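Local coordinates for 389aa long hypothetical nucleolar protein (Pyrococcus horikoshii, PDB 5ZVG), which methylates the C5 position of cytosine 72 in several tRNAs, using S-adenosyl-L-methionine as the methyl donor, at residues A[275-280]-A[295-300]; A[300-305]-A[331-336]. All coordinates share one frame; numbering follows the deposited sequence.

How the contacts relate
Both contacts lie in the methyltransferase domain and share helix 291-311. Tyr-300 belongs to both helix segments but packs across contact 1 alone. Contact 1 sets the helix against the loop after strand 267-273 and is the surface contact, by the exposure of its residues. Contact 2 sets it against helix 331-339 and is buried. The chemistry differs accordingly. Contact 1 joins its segments through methyl and ring packing and turns a tyrosine hydroxyl to the adenine of SAM. Contact 2 mixes side-chain amides with a phenylalanine, an isoleucine and the aliphatic part of an arginine. The two are tied by probable hydrogen bonds: Gln-301 NE2 to Pro-275 O, 2.7 Å, and Asn-333 ND2 to Ala-298 O.

Contact 1 (A[275-280]-A[295-300]); sequences PCTALG and EATARY. With SAM (S-adenosylmethionine), chain C.
Thr-297 sets its methyl against the loop backbone at Pro-275 and Cys-276. With OG1 beside the backbone N (chi1 -57°), CG2 takes the position opposite that N and faces the loop, 3.6 Å from Cys-276 CA. This is the tight part of the contact. Thr-277 comes in at a slant, its CG2 3.7 Å from Thr-297 OG1. The two threonine hydroxyls have other mates: Thr-297 OG1 bonds to His-293 O one turn back, and Thr-277 OG1 bonds to Thr-324 and Glu-329. In this class I methyltransferase fold, the loop 275-280 follows strand 267-273, and its Cys-276 side chain touches Cys-323, the predicted nucleophile. The SAM end packs less closely. There Pro-275 CG lies 3.9 Å from Tyr-300 CE2 and the same distance from C8 of the SAM adenine. The proline and tyrosine side chains cross at about a right angle. Tyr-300 OH accepts a nearly straight hydrogen bond from SAM N6, 2.8 Å long with an angle of 168° at the hydrogen. A phenylalanine in place of Tyr-300 would keep the ring but would probably leave the adenine amino group without this acceptor. On the outer side of the helix, solvent-exposed Arg-299 makes a long salt bridge, NH1 to Glu-295 OE2 at 3.9 Å, and the loop takes no part in it.

Contact 2 (A[300-305]-A[331-336]); sequences YQRAFI and EGNVKF. With SAM (S-adenosylmethionine), chain C.
Asn-333 ND2 lies 3.0 Å from Gln-301 OE1, with the two amide planes turned 62° apart. The same ND2 is hydrogen-bonded to Ala-298 O, three residues before Gln-301 on that helix, while Gln-301 NE2 is already held by Pro-275 O. On the other branch, Asn-333 OD1 sits 3.4 Å from Arg-302 CG. Arg-302 NE is 3.1 Å from Asn-333 OD1, but at too poor an angle for a hydrogen bond, and the guanidinium stands almost at right angles to the amide. Apolar packing continues beside the amides. Phe-336 has CG anti to its backbone N (chi1 176°), which swings the ring toward helix 291-311. Arg-302 CG lies over one face of that ring, 3.9 Å from its centroid, in a CH-pi contact. Ile-305 CG2 meets the ring edge, 3.8 Å from Phe-336 CE2, and Ile-305 CD1 rests 3.7 Å from Asn-333 CB. The helix segments run in the same general direction, crossing at -40° with axes 10.6 Å apart. Toward the sheet, Ile-305 and Asn-333 touch Tyr-320 of strand 316-322, and Ile-305 also reaches Leu-272 of strand 267-273; Val-334, turned away from helix 291-311, packs on strand 374-381.

Contact 1 (A[275-280]-A[295-300])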
# COMPACT_ATOMS: atom_id res chain seq x y z
N PRO A 275 -0.28 0.13 11.90
CA PRO A 275 -0.07 -1.28 11.57
C PRO A 275 -1.40 -2.01 11.65
O PRO A 275 -2.18 -1.77 12.58
CB PRO A 275 0.93 -1.75 12.64
CG PRO A 275 0.83 -0.75 13.74
CD PRO A 275 0.53 0.55 13.05
N CYS A 276 -1.68 -2.88 10.69
CA CYS A 276 -2.99 -3.49 10.60
C CYS A 276 -2.88 -4.84 9.92
O CYS A 276 -1.83 -5.20 9.40
CB CYS A 276 -3.96 -2.59 9.84
SG CYS A 276 -3.54 -2.35 8.09
N THR A 277 -3.99 -5.57 9.90
CA THR A 277 -4.02 -6.90 9.31
C THR A 277 -3.78 -6.88 7.79
O THR A 277 -3.57 -7.93 7.19
CB THR A 277 -5.36 -7.59 9.61
OG1 THR A 277 -6.43 -6.72 9.25
CG2 THR A 277 -5.47 -7.90 11.10
N ALA A 278 -3.82 -5.69 7.20
CA ALA A 278 -3.50 -5.50 5.78
C ALA A 278 -4.41 -6.33 4.87
O ALA A 278 -3.99 -6.78 3.80
CB ALA A 278 -2.04 -5.85 5.51
N LEU A 279 -5.65 -6.53 5.30
CA LEU A 279 -6.61 -7.34 4.56
C LEU A 279 -6.96 -6.74 3.21
O LEU A 279 -7.51 -7.43 2.35
CB LEU A 279 -7.89 -7.54 5.38
CG LEU A 279 -7.76 -8.30 6.71
CD1 LEU A 279 -9.08 -8.27 7.47
CD2 LEU A 279 -7.30 -9.74 6.48
N GLY A 280 -6.65 -5.46 3.02
CA GLY A 280 -7.03 -4.74 1.82
C GLY A 280 -5.97 -4.64 0.73
O GLY A 280 -6.24 -4.11 -0.35
N GLU A 295 -8.63 -9.28 15.98
CA GLU A 295 -8.84 -8.91 17.37
C GLU A 295 -7.53 -8.45 18.03
O GLU A 295 -7.49 -7.41 18.69
CB GLU A 295 -9.44 -10.07 18.16
CG GLU A 295 -9.70 -9.76 19.62
CD GLU A 295 -10.08 -10.98 20.42
OE1 GLU A 295 -10.02 -12.10 19.87
OE2 GLU A 295 -10.45 -10.83 21.61
N ALA A 296 -6.47 -9.23 17.86
CA ALA A 296 -5.17 -8.91 18.43
C ALA A 296 -4.64 -7.57 17.92
O ALA A 296 -4.15 -6.75 18.70
CB ALA A 296 -4.17 -10.02 18.15
N THR A 297 -4.72 -7.37 16.61
CA THR A 297 -4.21 -6.15 15.99
C THR A 297 -5.07 -4.95 16.39
O THR A 297 -4.54 -3.87 16.65
CB THR A 297 -4.17 -6.26 14.46
OG1 THR A 297 -3.37 -7.40 14.10
CG2 THR A 297 -3.57 -5.00 13.85
N ALA A 298 -6.38 -5.14 16.43
CA ALA A 298 -7.30 -4.07 16.82
C ALA A 298 -6.97 -3.56 18.21
O ALA A 298 -6.95 -2.35 18.46
CB ALA A 298 -8.73 -4.54 16.76
N ARG A 299 -6.68 -4.49 19.11
CA ARG A 299 -6.32 -4.16 20.47
C ARG A 299 -4.96 -3.47 20.51
O ARG A 299 -4.73 -2.57 21.31
CB ARG A 299 -6.32 -5.43 21.34
CG ARG A 299 -5.94 -5.22 22.79
CD ARG A 299 -6.28 -6.47 23.62
NE ARG A 299 -5.47 -7.62 23.24
CZ ARG A 299 -5.92 -8.66 22.55
NH1 ARG A 299 -7.19 -8.70 22.16
NH2 ARG A 299 -5.10 -9.66 22.24
N TYR A 300 -4.08 -3.87 19.61
CA TYR A 300 -2.74 -3.32 19.55
C TYR A 300 -2.76 -1.88 19.02
O TYR A 300 -1.95 -1.05 19.43
CB TYR A 300 -1.86 -4.23 18.67
CG TYR A 300 -0.45 -3.74 18.41
CD1 TYR A 300 0.47 -3.63 19.44
CD2 TYR A 300 -0.02 -3.47 17.12
CE1 TYR A 300 1.77 -3.21 19.21
CE2 TYR A 300 1.28 -3.05 16.87
CZ TYR A 300 2.17 -2.93 17.92
OH TYR A 300 3.47 -2.52 17.70
N SAM C . 2.32 5.33 6.92
CA SAM C . 3.51 4.70 6.35
C SAM C . 3.75 5.14 4.90
O SAM C . 4.74 4.74 4.28
OXT SAM C . 2.97 5.90 4.32
CB SAM C . 3.43 3.18 6.46
CG SAM C . 3.18 2.66 7.88
SD SAM C . 3.03 0.86 7.97
CE SAM C . 1.24 0.70 7.71
C5' SAM C . 3.14 0.57 9.76
C4' SAM C . 4.49 0.96 10.36
O4' SAM C . 4.37 1.07 11.76
C3' SAM C . 5.58 -0.06 10.09
O3' SAM C . 6.62 0.55 9.37
C2' SAM C . 6.11 -0.47 11.45
O2' SAM C . 7.52 -0.41 11.46
C1' SAM C . 5.55 0.59 12.38
N9 SAM C . 5.26 0.10 13.74
C8 SAM C . 4.67 -1.09 14.11
N7 SAM C . 4.59 -1.12 15.46
C5 SAM C . 5.11 0.03 15.95
C6 SAM C . 5.28 0.52 17.25
N6 SAM C . 4.89 -0.20 18.30
N1 SAM C . 5.85 1.76 17.43
C2 SAM C . 6.26 2.51 16.35
N3 SAM C . 6.09 2.02 15.07
C4 SAM C . 5.53 0.80 14.88

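Contact 2 (A[300-305]-A[331-336])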
# COMPACT_ATOMS: atom_id res chain seq x y z
N TYR A 300 -4.08 -3.87 19.61
CA TYR A 300 -2.74 -3.32 19.55
C TYR A 300 -2.76 -1.88 19.02
O TYR A 300 -1.95 -1.05 19.43
CB TYR A 300 -1.86 -4.23 18.67
CG TYR A 300 -0.45 -3.74 18.41
CD1 TYR A 300 0.47 -3.63 19.44
CD2 TYR A 300 -0.02 -3.47 17.12
CE1 TYR A 300 1.77 -3.21 19.21
CE2 TYR A 300 1.28 -3.05 16.87
CZ TYR A 300 2.17 -2.93 17.92
OH TYR A 300 3.47 -2.52 17.70
N GLN A 301 -3.72 -1.59 18.15
CA GLN A 301 -3.85 -0.26 17.57
C GLN A 301 -4.38 0.75 18.60
O GLN A 301 -4.06 1.93 18.53
CB GLN A 301 -4.78 -0.30 16.36
CG GLN A 301 -4.23 -1.11 15.20
CD GLN A 301 -5.30 -1.46 14.20
OE1 GLN A 301 -6.49 -1.45 14.53
NE2 GLN A 301 -4.89 -1.77 12.98
N ARG A 302 -5.20 0.26 19.53
CA ARG A 302 -5.78 1.10 20.58
C ARG A 302 -4.71 1.83 21.38
O ARG A 302 -4.89 2.99 21.74
CB ARG A 302 -6.65 0.27 21.53
CG ARG A 302 -8.12 0.22 21.15
CD ARG A 302 -8.80 -0.99 21.76
NE ARG A 302 -9.99 -1.39 21.02
CZ ARG A 302 -10.30 -2.65 20.73
NH1 ARG A 302 -9.50 -3.63 21.12
NH2 ARG A 302 -11.40 -2.93 20.05
N ALA A 303 -3.62 1.13 21.67
CA ALA A 303 -2.49 1.73 22.37
C ALA A 303 -1.95 2.95 21.63
O ALA A 303 -1.69 3.99 22.24
CB ALA A 303 -1.41 0.70 22.59
N PHE A 304 -1.79 2.82 20.31
CA PHE A 304 -1.37 3.94 19.47
C PHE A 304 -2.36 5.09 19.54
O PHE A 304 -1.99 6.25 19.73
CB PHE A 304 -1.22 3.51 18.01
CG PHE A 304 -0.12 2.52 17.76
CD1 PHE A 304 -0.27 1.19 18.09
CD2 PHE A 304 1.06 2.93 17.17
CE1 PHE A 304 0.74 0.28 17.85
CE2 PHE A 304 2.08 2.03 16.92
CZ PHE A 304 1.92 0.70 17.26
N ILE A 305 -3.63 4.75 19.36
CA ILE A 305 -4.71 5.73 19.36
C ILE A 305 -4.73 6.54 20.65
O ILE A 305 -4.73 7.77 20.62
CB ILE A 305 -6.07 5.05 19.19
CG1 ILE A 305 -6.21 4.46 17.78
CG2 ILE A 305 -7.16 6.03 19.47
CD1 ILE A 305 -7.40 3.52 17.63
N GLU A 331 -14.03 1.06 12.10
CA GLU A 331 -15.14 1.75 12.76
C GLU A 331 -15.15 1.50 14.26
O GLU A 331 -15.47 2.40 15.04
CB GLU A 331 -16.49 1.32 12.16
CG GLU A 331 -16.78 1.87 10.78
CD GLU A 331 -16.19 1.02 9.66
OE1 GLU A 331 -15.33 0.16 9.96
OE2 GLU A 331 -16.57 1.22 8.49
N GLY A 332 -14.77 0.29 14.67
CA GLY A 332 -14.77 -0.08 16.07
C GLY A 332 -13.75 0.70 16.88
O GLY A 332 -14.05 1.15 17.99
N ASN A 333 -12.57 0.90 16.32
CA ASN A 333 -11.53 1.67 17.00
C ASN A 333 -11.82 3.18 16.94
O ASN A 333 -11.24 3.95 17.71
CB ASN A 333 -10.15 1.36 16.41
CG ASN A 333 -9.45 0.22 17.14
OD1 ASN A 333 -9.87 -0.21 18.21
ND2 ASN A 333 -8.36 -0.29 16.55
N VAL A 334 -12.71 3.59 16.04
CA VAL A 334 -13.12 4.99 16.05
C VAL A 334 -14.15 5.25 17.15
O VAL A 334 -14.13 6.31 17.78
CB VAL A 334 -13.68 5.45 14.70
CG1 VAL A 334 -13.86 6.96 14.74
CG2 VAL A 334 -12.73 5.12 13.57
N LYS A 335 -15.05 4.30 17.38
CA LYS A 335 -15.96 4.36 18.52
C LYS A 335 -15.19 4.52 19.83
O LYS A 335 -15.57 5.29 20.70
CB LYS A 335 -16.87 3.13 18.59
CG LYS A 335 -17.92 3.08 17.50
CD LYS A 335 -18.85 1.91 17.70
CE LYS A 335 -20.00 1.97 16.71
NZ LYS A 335 -21.06 0.99 17.04
N PHE A 336 -14.11 3.75 19.95
CA PHE A 336 -13.14 3.93 21.03
C PHE A 336 -12.73 5.40 21.17
O PHE A 336 -12.77 5.96 22.26
CB PHE A 336 -11.91 3.06 20.78
CG PHE A 336 -10.80 3.25 21.78
CD1 PHE A 336 -11.00 2.94 23.11
CD2 PHE A 336 -9.56 3.71 21.38
CE1 PHE A 336 -9.98 3.11 24.04
CE2 PHE A 336 -8.54 3.88 22.30
CZ PHE A 336 -8.75 3.58 23.63
N SAM C . 2.32 5.33 6.92
CA SAM C . 3.51 4.70 6.35
C SAM C . 3.75 5.14 4.90
O SAM C . 4.74 4.74 4.28
OXT SAM C . 2.97 5.90 4.32
CB SAM C . 3.43 3.18 6.46
CG SAM C . 3.18 2.66 7.88
SD SAM C . 3.03 0.86 7.97
CE SAM C . 1.24 0.70 7.71
C5' SAM C . 3.14 0.57 9.76
C4' SAM C . 4.49 0.96 10.36
O4' SAM C . 4.37 1.07 11.76
C3' SAM C . 5.58 -0.06 10.09
O3' SAM C . 6.62 0.55 9.37
C2' SAM C . 6.11 -0.47 11.45
O2' SAM C . 7.52 -0.41 11.46
C1' SAM C . 5.55 0.59 12.38
N9 SAM C . 5.26 0.10 13.74
C8 SAM C . 4.67 -1.09 14.11
N7 SAM C . 4.59 -1.12 15.46
C5 SAM C . 5.11 0.03 15.95
C6 SAM C . 5.28 0.52 17.25
N6 SAM C . 4.89 -0.20 18.30
N1 SAM C . 5.85 1.76 17.43
C2 SAM C . 6.26 2.51 16.35
N3 SAM C . 6.09 2.02 15.07
C4 SAM C . 5.53 0.80 14.88